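Local coordinates for protein sulfite reductase [ferredoxin] (Mycobacterium tuberculosis, PDB 1ZJ8) that catalyses the ferredoxin-dependent reduction of sulfite to sulfide, using a siroheme and a [4Fe-4S] cluster, at residues Asp140-Gln145 with Phe386-Lys391; Arg110-Ala115 with Arg177-Ser182; Leu215-Lys220 with Arg295-Ala300. All blocks are in the same frame, centred on the assembly; numbering follows the deposited sequence.

Overall arrangement
Interactions 1 and 2 are buried near the middle of the chain and touch each other, because the amide of Gln142 and that of Asn143 both reach backbone NH groups of interaction 2. Interaction 3 lies farther out, its centre about 17 Å from the centre of the chain, and is only partly buried. Interaction 1 pairs turns from the two ferredoxin-like half domains; interaction 2 docks one of these half domains on strand 176-181, whose neighbour in the sheet, 219-224, begins within interaction 3. The chemistry changes accordingly: a side-chain amide hydrogen bond and apolar packing in the first, hydrogen bonds among backbone and carboxylate groups in the second, stacked arginines in the third. Interactions 1 and 3 both border the siroheme.

Interaction 1 of 3, residues Asp140-Gln145 with Phe386-Lys391; sequences DRQNVQ and FTPYQK. With SRM (siroheme), chain E.
The Phe386 ring meets the main chain of residues 140-145 at its edge, where Gln142 O lies in the ring plane, 3.2 Å from CD2. Val144 comes to the ring at a slant, with CG1 3.5 Å from CE2. The second flat group is the amide of Gln142. Its NE2 donates a nearly straight hydrogen bond of 2.6 Å to Phe386 O, which lies close to the amide plane. The extended Gln142 chain (chi2 -178°) runs beside the Pro388 ring and carries NE2 to that carbonyl, while OE1 accepts the N-H of Gly181, so both ends of this buried amide are engaged. At the edge of the Arg141 guanidinium, NH1 donates to siroheme O3C at 3.2 Å.

Farther along, Asp140 CB packs on Gln390 CG at 3.5 Å. The carbonyl oxygens of Asp140 and Pro388, both acceptors, converge and are each bonded by the guanidinium of Arg480. The Gln390 amide gives its NE2 hydrogen bond to Ala427 O. Asp140 N is tied to siroheme O4B at 3.0 Å, so that, with Arg141, the turn lines the cofactor pocket.

The two turns have similar backbone shapes, and Gln142 and Gln390 both have positive phi, consistent with equivalent places in the two ferredoxin-like half domains. One joins strand 135-138 to 144-149 and the other joins 384-386 to 392-397; strands 104-109, 176-181 and 425-427 pack around them.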
loop_
_atom_site.group_PDB
_atom_site.type_symbol
_atom_site.label_atom_id
_atom_site.label_comp_id
_atom_site.label_asym_id
_atom_site.label_seq_id
_atom_site.Cartn_x
_atom_site.Cartn_y
_atom_site.Cartn_z
ATOM N N ASP A 140 -2.264 -0.886 3.149
ATOM C CA ASP A 140 -2.363 -1.756 1.984
ATOM C C ASP A 140 -0.989 -2.060 1.340
ATOM O O ASP A 140 -0.920 -2.428 0.173
ATOM C CB ASP A 140 -3.328 -1.127 0.987
ATOM C CG ASP A 140 -2.766 0.116 0.347
ATOM O OD1 ASP A 140 -1.583 0.378 0.584
ATOM O OD2 ASP A 140 -3.489 0.815 -0.407
ATOM N N ARG A 141 0.097 -1.874 2.096
ATOM C CA ARG A 141 1.429 -2.377 1.735
ATOM C C ARG A 141 1.973 -3.243 2.874
ATOM O O ARG A 141 3.174 -3.344 3.046
ATOM C CB ARG A 141 2.428 -1.234 1.482
ATOM C CG ARG A 141 2.304 -0.475 0.171
ATOM C CD ARG A 141 3.590 0.296 -0.138
ATOM N NE ARG A 141 4.667 -0.555 -0.690
ATOM C CZ ARG A 141 4.697 -1.037 -1.943
ATOM N NH1 ARG A 141 3.724 -0.761 -2.801
ATOM N NH2 ARG A 141 5.710 -1.789 -2.349
ATOM N N GLN A 142 1.076 -3.834 3.666
ATOM C CA GLN A 142 1.397 -4.855 4.696
ATOM C C GLN A 142 2.068 -4.292 5.965
ATOM O O GLN A 142 2.547 -5.060 6.797
ATOM C CB GLN A 142 2.190 -6.032 4.103
ATOM C CG GLN A 142 1.564 -6.626 2.833
ATOM C CD GLN A 142 2.345 -7.827 2.272
ATOM O OE1 GLN A 142 3.129 -7.692 1.311
ATOM N NE2 GLN A 142 2.116 -9.011 2.860
ATOM N N ASN A 143 2.046 -2.966 6.123
ATOM C CA ASN A 143 2.481 -2.294 7.359
ATOM C C ASN A 143 1.346 -1.985 8.372
ATOM O O ASN A 143 0.154 -2.044 8.055
ATOM C CB ASN A 143 3.181 -0.983 6.994
ATOM C CG ASN A 143 4.466 -1.206 6.215
ATOM O OD1 ASN A 143 5.124 -2.237 6.380
ATOM N ND2 ASN A 143 4.833 -0.236 5.363
ATOM N N VAL A 144 1.740 -1.673 9.600
ATOM C CA VAL A 144 0.862 -0.991 10.531
ATOM C C VAL A 144 1.357 0.410 10.700
ATOM O O VAL A 144 2.556 0.662 10.607
ATOM C CB VAL A 144 0.831 -1.599 11.927
ATOM C CG1 VAL A 144 -0.005 -2.839 11.925
ATOM C CG2 VAL A 144 2.222 -1.887 12.415
ATOM N N GLN A 145 0.417 1.309 10.958
ATOM C CA GLN A 145 0.719 2.686 11.253
ATOM C C GLN A 145 0.085 3.084 12.554
ATOM O O GLN A 145 -1.087 2.739 12.818
ATOM C CB GLN A 145 0.164 3.587 10.166
ATOM C CG GLN A 145 0.874 3.463 8.864
ATOM C CD GLN A 145 0.535 4.594 7.934
ATOM O OE1 GLN A 145 1.262 4.855 7.000
ATOM N NE2 GLN A 145 -0.574 5.280 8.190
ATOM N N PHE A 386 0.211 -9.537 7.311
ATOM C CA PHE A 386 -0.658 -8.477 6.817
ATOM C C PHE A 386 -0.740 -8.547 5.285
ATOM O O PHE A 386 0.177 -9.059 4.656
ATOM C CB PHE A 386 -0.140 -7.090 7.243
ATOM C CG PHE A 386 -0.080 -6.863 8.754
ATOM C CD1 PHE A 386 -1.105 -7.306 9.595
ATOM C CD2 PHE A 386 0.984 -6.161 9.317
ATOM C CE1 PHE A 386 -1.048 -7.095 10.988
ATOM C CE2 PHE A 386 1.043 -5.940 10.689
ATOM C CZ PHE A 386 0.020 -6.410 11.531
ATOM N N THR A 387 -1.807 -7.990 4.707
ATOM C CA THR A 387 -2.182 -8.175 3.282
ATOM C C THR A 387 -2.021 -6.875 2.505
ATOM O O THR A 387 -2.190 -5.798 3.051
ATOM C CB THR A 387 -3.672 -8.644 3.179
ATOM O OG1 THR A 387 -3.823 -9.851 3.930
ATOM C CG2 THR A 387 -4.164 -8.925 1.751
ATOM N N PRO A 388 -1.640 -6.949 1.226
ATOM C CA PRO A 388 -1.727 -5.708 0.440
ATOM C C PRO A 388 -3.144 -5.196 0.151
ATOM O O PRO A 388 -3.296 -4.279 -0.648
ATOM C CB PRO A 388 -0.972 -6.055 -0.855
ATOM C CG PRO A 388 -0.185 -7.332 -0.531
ATOM C CD PRO A 388 -1.010 -8.055 0.470
ATOM N N TYR A 389 -4.159 -5.736 0.820
ATOM C CA TYR A 389 -5.539 -5.252 0.688
ATOM C C TYR A 389 -6.113 -4.900 2.053
ATOM O O TYR A 389 -7.340 -4.919 2.248
ATOM C CB TYR A 389 -6.378 -6.279 -0.069
ATOM C CG TYR A 389 -5.960 -6.317 -1.526
ATOM C CD1 TYR A 389 -4.980 -7.207 -1.965
ATOM C CD2 TYR A 389 -6.492 -5.406 -2.454
ATOM C CE1 TYR A 389 -4.567 -7.210 -3.282
ATOM C CE2 TYR A 389 -6.087 -5.412 -3.772
ATOM C CZ TYR A 389 -5.129 -6.313 -4.181
ATOM O OH TYR A 389 -4.708 -6.329 -5.492
ATOM N N GLN A 390 -5.191 -4.568 2.971
ATOM C CA GLN A 390 -5.472 -4.090 4.325
ATOM C C GLN A 390 -6.184 -5.142 5.182
ATOM O O GLN A 390 -7.102 -4.825 5.956
ATOM C CB GLN A 390 -6.297 -2.803 4.310
ATOM C CG GLN A 390 -5.831 -1.739 3.370
ATOM C CD GLN A 390 -6.867 -0.645 3.226
ATOM O OE1 GLN A 390 -8.067 -0.926 3.102
ATOM N NE2 GLN A 390 -6.422 0.609 3.255
ATOM N N LYS A 391 -5.747 -6.388 5.035
ATOM C CA LYS A 391 -6.348 -7.525 5.721
ATOM C C LYS A 391 -5.278 -8.271 6.488
ATOM O O LYS A 391 -4.096 -7.935 6.402
ATOM C CB LYS A 391 -7.064 -8.420 4.707
ATOM C CG LYS A 391 -8.446 -7.840 4.263
ATOM C CD LYS A 391 -8.536 -7.479 2.789
ATOM C CE LYS A 391 -9.859 -6.756 2.412
ATOM N NZ LYS A 391 -9.894 -5.269 2.512
HETATM FE FE SRM E . 0.817 6.818 0.431
HETATM C CHA SRM E . 1.681 10.091 0.887
HETATM C CHB SRM E . -1.023 6.929 3.227
HETATM C CHC SRM E . 0.035 3.686 0.016
HETATM C CHD SRM E . 0.668 7.328 -2.983
HETATM N NA SRM E . 0.569 8.166 1.886
HETATM C C1A SRM E . 1.098 9.407 1.974
HETATM C C2A SRM E . 1.008 10.007 3.343
HETATM C CMA SRM E . 2.306 9.806 4.065
HETATM C CDA SRM E . 0.532 11.433 3.324
HETATM C CEA SRM E . 1.510 12.545 3.529
HETATM O O3A SRM E . 2.423 12.690 2.709
HETATM O O4A SRM E . 1.418 13.306 4.503
HETATM C C3A SRM E . -0.073 9.167 3.932
HETATM C CAA SRM E . 0.126 8.815 5.368
HETATM C CBA SRM E . -0.567 9.934 6.099
HETATM C CCA SRM E . -1.141 9.452 7.391
HETATM O O1A SRM E . -1.691 8.330 7.427
HETATM O O2A SRM E . -1.031 10.185 8.404
HETATM C C4A SRM E . -0.175 8.018 2.988
HETATM N NB SRM E . -0.172 5.520 1.529
HETATM C C1B SRM E . -0.843 5.665 2.673
HETATM C C2B SRM E . -1.344 4.387 3.285
HETATM C CMB SRM E . -1.227 4.328 4.782
HETATM C CDB SRM E . -2.786 4.258 2.924
HETATM C CEB SRM E . -3.532 3.072 3.423
HETATM O O3B SRM E . -4.447 3.163 4.270
HETATM O O4B SRM E . -3.200 1.979 2.966
HETATM C C3B SRM E . -0.491 3.399 2.519
HETATM C CAB SRM E . 0.831 3.179 3.207
HETATM C CBB SRM E . 1.428 1.848 2.863
HETATM C CCB SRM E . 2.837 1.763 3.375
HETATM O O1B SRM E . 3.100 1.123 4.390
HETATM O O2B SRM E . 3.764 2.301 2.778
HETATM C C4B SRM E . -0.181 4.212 1.291
HETATM N NC SRM E . 0.320 5.779 -1.121
HETATM C C1C SRM E . 0.203 4.435 -1.139
HETATM C C2C SRM E . -0.119 3.921 -2.387
HETATM C CDC SRM E . -0.582 2.554 -2.764
HETATM C CEC SRM E . 0.378 1.467 -3.054
HETATM O O3C SRM E . 1.596 1.626 -2.810
HETATM O O4C SRM E . -0.106 0.440 -3.551
HETATM C C3C SRM E . 0.021 5.000 -3.207
HETATM C CAC SRM E . -0.228 4.835 -4.670
HETATM C CBC SRM E . 0.738 4.044 -5.526
HETATM C CCC SRM E . 1.932 4.922 -5.855
HETATM O O1C SRM E . 2.768 5.228 -4.962
HETATM O O2C SRM E . 2.021 5.337 -7.039
HETATM C C4C SRM E . 0.350 6.088 -2.439
HETATM N ND SRM E . 1.443 8.291 -0.808
HETATM C C1D SRM E . 1.102 8.338 -2.106
HETATM C C2D SRM E . 1.226 9.664 -2.562
HETATM C CAD SRM E . 1.545 10.008 -4.006
HETATM C CBD SRM E . 2.978 10.180 -4.402
HETATM C CCD SRM E . 3.418 10.394 -5.822
HETATM O O1D SRM E . 4.117 9.492 -6.337
HETATM O O2D SRM E . 3.094 11.430 -6.461
HETATM C C3D SRM E . 1.656 10.413 -1.479
HETATM C CDD SRM E . 2.345 11.748 -1.569
HETATM C CED SRM E . 3.799 11.900 -1.958
HETATM O O3D SRM E . 4.559 10.932 -1.992
HETATM O O4D SRM E . 4.270 13.008 -2.255
HETATM C C4D SRM E . 1.788 9.551 -0.403
#

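Interaction 2 of 3, residues Arg110-Ala115 with Arg177-Ser182; sequences RCDGGA and RVVLGS
Asp112 and Gly113 form the corner of a type II beta turn, closed by Gly114 N to Cys111 O, and this turn docks on strand 176-181, the outermost strand of a mixed sheet. A ferredoxin-like half domain is thereby joined to the first 4Fe-4S domain. The close-packed part is backbone against backbone: Gly113 and Gly181 bring their CA atoms within 3.9 Å, with no side chain on either residue. Nearby, Val178 CG1 lies 3.6 Å from Cys111 N, whose hydrogen bond goes to Asn143 OD1.

Solvent reaches the turn at Asp112 and Gly113, although helix 196-206 packs against Asp112, whereas Val178, Val179 and Gly181 of the strand and Arg110 are buried. Arg110 CG stands anti to the backbone N (chi1 -167°), and the extended chain brings NE to Asp112 OD2 in a salt bridge of 2.6 Å. One face of this guanidinium covers Val178 N, and NH1 is bonded to Thr169 O and Pro176 O. The arginine thus braces the carboxylate whose OD1 accepts Val179 N at 2.9 Å, from above the carboxylate plane. Val179 returns a bond to the turn through its carbonyl: Gly113 N donates to Val179 O at 2.8 Å.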
loop_
_atom_site.group_PDB
_atom_site.type_symbol
_atom_site.label_atom_id
_atom_site.label_comp_id
_atom_site.label_asym_id
_atom_site.label_seq_id
_atom_site.Cartn_x
_atom_site.Cartn_y
_atom_site.Cartn_z
ATOM N N ARG A 110 7.796 -0.982 9.422
ATOM C CA ARG A 110 8.172 -1.700 8.207
ATOM C C ARG A 110 8.004 -3.216 8.376
ATOM O O ARG A 110 8.644 -3.815 9.254
ATOM C CB ARG A 110 9.625 -1.381 7.896
ATOM C CG ARG A 110 10.064 -1.794 6.534
ATOM C CD ARG A 110 11.571 -1.886 6.413
ATOM N NE ARG A 110 11.883 -2.315 5.060
ATOM C CZ ARG A 110 12.029 -1.495 4.027
ATOM N NH1 ARG A 110 11.981 -0.177 4.185
ATOM N NH2 ARG A 110 12.265 -1.991 2.822
ATOM N N CYS A 111 7.152 -3.824 7.549
ATOM C CA CYS A 111 6.877 -5.253 7.618
ATOM C C CYS A 111 7.032 -5.945 6.265
ATOM O O CYS A 111 6.050 -6.439 5.684
ATOM C CB CYS A 111 5.453 -5.481 8.102
ATOM S SG CYS A 111 5.089 -4.751 9.680
ATOM N N ASP A 112 8.263 -6.019 5.778
ATOM C CA ASP A 112 8.514 -6.615 4.472
ATOM C C ASP A 112 7.876 -7.990 4.430
ATOM O O ASP A 112 7.996 -8.770 5.382
ATOM C CB ASP A 112 10.010 -6.645 4.162
ATOM C CG ASP A 112 10.616 -5.243 4.191
ATOM O OD1 ASP A 112 10.851 -4.680 3.108
ATOM O OD2 ASP A 112 10.788 -4.670 5.299
ATOM N N GLY A 113 7.146 -8.244 3.346
ATOM C CA GLY A 113 6.408 -9.489 3.157
ATOM C C GLY A 113 5.243 -9.729 4.110
ATOM O O GLY A 113 4.695 -10.843 4.144
ATOM N N GLY A 114 4.880 -8.698 4.889
ATOM C CA GLY A 114 3.792 -8.768 5.883
ATOM C C GLY A 114 4.034 -9.653 7.095
ATOM O O GLY A 114 3.195 -9.718 7.970
ATOM N N ALA A 115 5.199 -10.285 7.187
ATOM C CA ALA A 115 5.354 -11.487 8.009
ATOM C C ALA A 115 5.794 -11.190 9.433
ATOM O O ALA A 115 6.816 -10.570 9.615
ATOM C CB ALA A 115 6.346 -12.424 7.342
ATOM N N ARG A 177 10.712 1.498 -0.058
ATOM C CA ARG A 177 9.669 1.263 0.928
ATOM C C ARG A 177 9.597 -0.232 1.165
ATOM O O ARG A 177 10.362 -0.980 0.563
ATOM C CB ARG A 177 8.326 1.804 0.412
ATOM C CG ARG A 177 8.359 3.277 -0.025
ATOM C CD ARG A 177 8.903 4.140 1.113
ATOM N NE ARG A 177 8.823 5.578 0.874
ATOM C CZ ARG A 177 7.718 6.309 0.988
ATOM N NH1 ARG A 177 6.536 5.758 1.301
ATOM N NH2 ARG A 177 7.794 7.614 0.753
ATOM N N VAL A 178 8.682 -0.661 2.038
ATOM C CA VAL A 178 8.368 -2.089 2.202
ATOM C C VAL A 178 8.434 -2.895 0.900
ATOM O O VAL A 178 7.907 -2.495 -0.124
ATOM C CB VAL A 178 6.924 -2.335 2.736
ATOM C CG1 VAL A 178 6.904 -2.494 4.223
ATOM C CG2 VAL A 178 5.982 -1.258 2.274
ATOM N N VAL A 179 9.050 -4.058 0.968
ATOM C CA VAL A 179 8.949 -5.012 -0.102
ATOM C C VAL A 179 7.709 -5.862 0.150
ATOM O O VAL A 179 7.601 -6.500 1.201
ATOM C CB VAL A 179 10.161 -5.962 -0.113
ATOM C CG1 VAL A 179 10.069 -6.917 -1.319
ATOM C CG2 VAL A 179 11.482 -5.183 -0.094
ATOM N N LEU A 180 6.788 -5.890 -0.813
ATOM C CA LEU A 180 5.568 -6.693 -0.661
ATOM C C LEU A 180 5.861 -8.196 -0.868
ATOM O O LEU A 180 6.771 -8.572 -1.617
ATOM C CB LEU A 180 4.465 -6.192 -1.599
ATOM C CG LEU A 180 4.136 -4.684 -1.617
ATOM C CD1 LEU A 180 2.958 -4.396 -2.567
ATOM C CD2 LEU A 180 3.840 -4.161 -0.239
ATOM N N GLY A 181 5.093 -9.043 -0.181
ATOM C CA GLY A 181 5.156 -10.495 -0.383
ATOM C C GLY A 181 3.799 -11.179 -0.290
ATOM O O GLY A 181 2.878 -10.656 0.346
ATOM N N SER A 182 3.670 -12.345 -0.926
ATOM C CA SER A 182 2.472 -13.162 -0.766
ATOM C C SER A 182 2.235 -13.452 0.706
ATOM O O SER A 182 3.123 -13.996 1.395
ATOM C CB SER A 182 2.593 -14.503 -1.483
ATOM O OG SER A 182 1.613 -15.413 -1.017
#

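Interaction 3 of 3, residues Leu215-Lys220 with Arg295-Ala300; sequences LPRKYK and RLRAKA. With SRM (siroheme), chain E.
Arg217 and Arg297 lay their guanidinium groups one on the other, with centres 4.3 Å apart and planes inclined by 18°. The overlap is offset: NH1 of Arg297 stands over the rim of the Arg217 group, and CZ of Arg217 over the rim of its partner.

Different conformations bring the two groups together. Arg217 has an unusual first torsion (chi1 -108°), away from the common staggered positions, and then runs extended from CG to NE. This line carries NE to Arg297 O, where it donates a hydrogen bond of 3.1 Å, with the oxygen tilted somewhat out of the guanidinium plane. Arg297 instead bends at chi2 (77°), folding its chain back so that NH1 reaches the backbone of the other segment. There it makes a weak hydrogen bond of 3.5 Å to Pro216 O, which lies at the guanidinium edge, close to its plane. Each arginine therefore uses a main-chain carbonyl of the opposite segment: one such bond, and a second weak one, tie the pair to the backbone.

Ala300 packs beside the stack: its CB rests on Arg217 CG at 3.7 Å, and its O is 3.5 Å from Pro216 CB. The segment 295-300 is part of the connection between helices 277-291 and 302-309, while residues 215-220 run into the start of strand 219-224.

The stacking of two cations is probably eased by acidic groups close by. Arg297 NH2 forms a salt bridge with Asp174, and Arg217 NH2 lies 3.1 Å from siroheme O4D, a carboxylate oxygen. These negative charges probably offset the proximity of the like charges, so that the arginine stack links the 295-300 connection to the rim of a cofactor pocket adapted to an anionic macrocycle.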
loop_
_atom_site.group_PDB
_atom_site.type_symbol
_atom_site.label_atom_id
_atom_site.label_comp_id
_atom_site.label_asym_id
_atom_site.label_seq_id
_atom_site.Cartn_x
_atom_site.Cartn_y
_atom_site.Cartn_z
ATOM N N LEU A 215 17.400 8.418 -3.358
ATOM C CA LEU A 215 16.857 8.177 -4.693
ATOM C C LEU A 215 16.029 9.398 -5.136
ATOM O O LEU A 215 15.661 10.254 -4.310
ATOM C CB LEU A 215 16.002 6.895 -4.712
ATOM C CG LEU A 215 16.492 5.673 -3.930
ATOM C CD1 LEU A 215 15.516 4.533 -4.110
ATOM C CD2 LEU A 215 17.858 5.238 -4.369
ATOM N N PRO A 216 15.766 9.502 -6.451
ATOM C CA PRO A 216 14.920 10.551 -7.002
ATOM C C PRO A 216 13.585 10.710 -6.277
ATOM O O PRO A 216 13.060 11.830 -6.194
ATOM C CB PRO A 216 14.668 10.069 -8.433
ATOM C CG PRO A 216 15.852 9.229 -8.780
ATOM C CD PRO A 216 16.321 8.623 -7.503
ATOM N N ARG A 217 13.030 9.591 -5.805
ATOM C CA ARG A 217 11.830 9.603 -4.981
ATOM C C ARG A 217 11.636 8.273 -4.259
ATOM O O ARG A 217 12.562 7.447 -4.188
ATOM C CB ARG A 217 10.619 9.902 -5.861
ATOM C CG ARG A 217 10.044 11.281 -5.665
ATOM C CD ARG A 217 8.579 11.302 -6.108
ATOM N NE ARG A 217 7.845 12.433 -5.558
ATOM C CZ ARG A 217 7.542 12.566 -4.275
ATOM N NH1 ARG A 217 7.900 11.647 -3.371
ATOM N NH2 ARG A 217 6.878 13.643 -3.898
ATOM N N LYS A 218 10.431 8.083 -3.710
ATOM C CA LYS A 218 10.031 6.806 -3.125
ATOM C C LYS A 218 10.044 5.696 -4.183
ATOM O O LYS A 218 9.831 5.954 -5.381
ATOM C CB LYS A 218 8.651 6.923 -2.449
ATOM C CG LYS A 218 7.476 7.186 -3.380
ATOM C CD LYS A 218 6.129 7.000 -2.680
ATOM C CE LYS A 218 5.558 8.305 -2.113
ATOM N NZ LYS A 218 4.324 8.055 -1.291
ATOM N N TYR A 219 10.280 4.470 -3.705
ATOM C CA TYR A 219 10.520 3.289 -4.540
ATOM C C TYR A 219 9.855 2.043 -3.953
ATOM O O TYR A 219 10.226 1.571 -2.884
ATOM C CB TYR A 219 12.015 3.055 -4.627
ATOM C CG TYR A 219 12.492 1.983 -5.582
ATOM C CD1 TYR A 219 12.572 2.231 -6.928
ATOM C CD2 TYR A 219 12.940 0.756 -5.117
ATOM C CE1 TYR A 219 13.054 1.280 -7.802
ATOM C CE2 TYR A 219 13.432 -0.201 -5.985
ATOM C CZ TYR A 219 13.494 0.068 -7.337
ATOM O OH TYR A 219 13.984 -0.863 -8.235
ATOM N N LYS A 220 8.889 1.510 -4.685
ATOM C CA LYS A 220 8.012 0.467 -4.201
ATOM C C LYS A 220 8.281 -0.854 -4.919
ATOM O O LYS A 220 8.330 -0.912 -6.164
ATOM C CB LYS A 220 6.547 0.886 -4.408
ATOM C CG LYS A 220 6.083 1.926 -3.423
ATOM C CD LYS A 220 4.695 2.469 -3.747
ATOM C CE LYS A 220 4.244 3.417 -2.624
ATOM N NZ LYS A 220 3.091 4.305 -2.960
ATOM N N ARG A 295 14.442 16.900 -10.856
ATOM C CA ARG A 295 14.161 18.295 -11.149
ATOM C C ARG A 295 12.757 18.700 -10.662
ATOM O O ARG A 295 12.635 19.428 -9.680
ATOM C CB ARG A 295 14.312 18.515 -12.656
ATOM C CG ARG A 295 14.117 19.943 -13.101
ATOM C CD ARG A 295 14.320 20.046 -14.590
ATOM N NE ARG A 295 13.245 19.381 -15.322
ATOM C CZ ARG A 295 12.062 19.931 -15.605
ATOM N NH1 ARG A 295 11.766 21.165 -15.206
ATOM N NH2 ARG A 295 11.157 19.233 -16.286
ATOM N N LEU A 296 11.713 18.244 -11.352
ATOM C CA LEU A 296 10.337 18.437 -10.880
ATOM C C LEU A 296 9.997 17.357 -9.845
ATOM O O LEU A 296 10.122 16.158 -10.117
ATOM C CB LEU A 296 9.321 18.385 -12.037
ATOM C CG LEU A 296 9.366 19.502 -13.093
ATOM C CD1 LEU A 296 8.369 19.275 -14.253
ATOM C CD2 LEU A 296 9.144 20.875 -12.452
ATOM N N ARG A 297 9.549 17.793 -8.671
ATOM C CA ARG A 297 9.128 16.890 -7.584
ATOM C C ARG A 297 8.019 15.927 -7.989
ATOM O O ARG A 297 8.019 14.784 -7.563
ATOM C CB ARG A 297 8.631 17.704 -6.391
ATOM C CG ARG A 297 8.857 17.035 -5.088
ATOM C CD ARG A 297 10.309 17.164 -4.673
ATOM N NE ARG A 297 10.650 16.266 -3.566
ATOM C CZ ARG A 297 11.048 14.998 -3.707
ATOM N NH1 ARG A 297 11.121 14.415 -4.906
ATOM N NH2 ARG A 297 11.346 14.288 -2.630
ATOM N N ALA A 298 7.083 16.390 -8.807
ATOM C CA ALA A 298 6.018 15.533 -9.324
ATOM C C ALA A 298 6.360 14.886 -10.674
ATOM O O ALA A 298 5.472 14.350 -11.334
ATOM C CB ALA A 298 4.729 16.325 -9.454
ATOM N N LYS A 299 7.624 14.948 -11.096
ATOM C CA LYS A 299 8.061 14.266 -12.322
ATOM C C LYS A 299 9.381 13.535 -12.045
ATOM O O LYS A 299 10.273 13.471 -12.903
ATOM C CB LYS A 299 8.202 15.276 -13.467
ATOM C CG LYS A 299 8.273 14.692 -14.912
ATOM C CD LYS A 299 9.150 15.620 -15.814
ATOM C CE LYS A 299 9.648 14.964 -17.098
ATOM N NZ LYS A 299 8.819 15.310 -18.279
ATOM N N ALA A 300 9.468 12.957 -10.842
ATOM C CA ALA A 300 10.693 12.340 -10.335
ATOM C C ALA A 300 10.662 10.809 -10.342
ATOM O O ALA A 300 11.713 10.171 -10.333
ATOM C CB ALA A 300 10.967 12.858 -8.918
HETATM FE FE SRM E . 0.817 6.818 0.431
HETATM C CHA SRM E . 1.681 10.091 0.887
HETATM C CHB SRM E . -1.023 6.929 3.227
HETATM C CHC SRM E . 0.035 3.686 0.016
HETATM C CHD SRM E . 0.668 7.328 -2.983
HETATM N NA SRM E . 0.569 8.166 1.886
HETATM C C1A SRM E . 1.098 9.407 1.974
HETATM C C2A SRM E . 1.008 10.007 3.343
HETATM C CMA SRM E . 2.306 9.806 4.065
HETATM C CDA SRM E . 0.532 11.433 3.324
HETATM C CEA SRM E . 1.510 12.545 3.529
HETATM O O3A SRM E . 2.423 12.690 2.709
HETATM O O4A SRM E . 1.418 13.306 4.503
HETATM C C3A SRM E . -0.073 9.167 3.932
HETATM C CAA SRM E . 0.126 8.815 5.368
HETATM C CBA SRM E . -0.567 9.934 6.099
HETATM C CCA SRM E . -1.141 9.452 7.391
HETATM O O1A SRM E . -1.691 8.330 7.427
HETATM O O2A SRM E . -1.031 10.185 8.404
HETATM C C4A SRM E . -0.175 8.018 2.988
HETATM N NB SRM E . -0.172 5.520 1.529
HETATM C C1B SRM E . -0.843 5.665 2.673
HETATM C C2B SRM E . -1.344 4.387 3.285
HETATM C CMB SRM E . -1.227 4.328 4.782
HETATM C CDB SRM E . -2.786 4.258 2.924
HETATM C CEB SRM E . -3.532 3.072 3.423
HETATM O O3B SRM E . -4.447 3.163 4.270
HETATM O O4B SRM E . -3.200 1.979 2.966
HETATM C C3B SRM E . -0.491 3.399 2.519
HETATM C CAB SRM E . 0.831 3.179 3.207
HETATM C CBB SRM E . 1.428 1.848 2.863
HETATM C CCB SRM E . 2.837 1.763 3.375
HETATM O O1B SRM E . 3.100 1.123 4.390
HETATM O O2B SRM E . 3.764 2.301 2.778
HETATM C C4B SRM E . -0.181 4.212 1.291
HETATM N NC SRM E . 0.320 5.779 -1.121
HETATM C C1C SRM E . 0.203 4.435 -1.139
HETATM C C2C SRM E . -0.119 3.921 -2.387
HETATM C CDC SRM E . -0.582 2.554 -2.764
HETATM C CEC SRM E . 0.378 1.467 -3.054
HETATM O O3C SRM E . 1.596 1.626 -2.810
HETATM O O4C SRM E . -0.106 0.440 -3.551
HETATM C C3C SRM E . 0.021 5.000 -3.207
HETATM C CAC SRM E . -0.228 4.835 -4.670
HETATM C CBC SRM E . 0.738 4.044 -5.526
HETATM C CCC SRM E . 1.932 4.922 -5.855
HETATM O O1C SRM E . 2.768 5.228 -4.962
HETATM O O2C SRM E . 2.021 5.337 -7.039
HETATM C C4C SRM E . 0.350 6.088 -2.439
HETATM N ND SRM E . 1.443 8.291 -0.808
HETATM C C1D SRM E . 1.102 8.338 -2.106
HETATM C C2D SRM E . 1.226 9.664 -2.562
HETATM C CAD SRM E . 1.545 10.008 -4.006
HETATM C CBD SRM E . 2.978 10.180 -4.402
HETATM C CCD SRM E . 3.418 10.394 -5.822
HETATM O O1D SRM E . 4.117 9.492 -6.337
HETATM O O2D SRM E . 3.094 11.430 -6.461
HETATM C C3D SRM E . 1.656 10.413 -1.479
HETATM C CDD SRM E . 2.345 11.748 -1.569
HETATM C CED SRM E . 3.799 11.900 -1.958
HETATM O O3D SRM E . 4.559 10.932 -1.992
HETATM O O4D SRM E . 4.270 13.008 -2.255
HETATM C C4D SRM E . 1.788 9.551 -0.403
#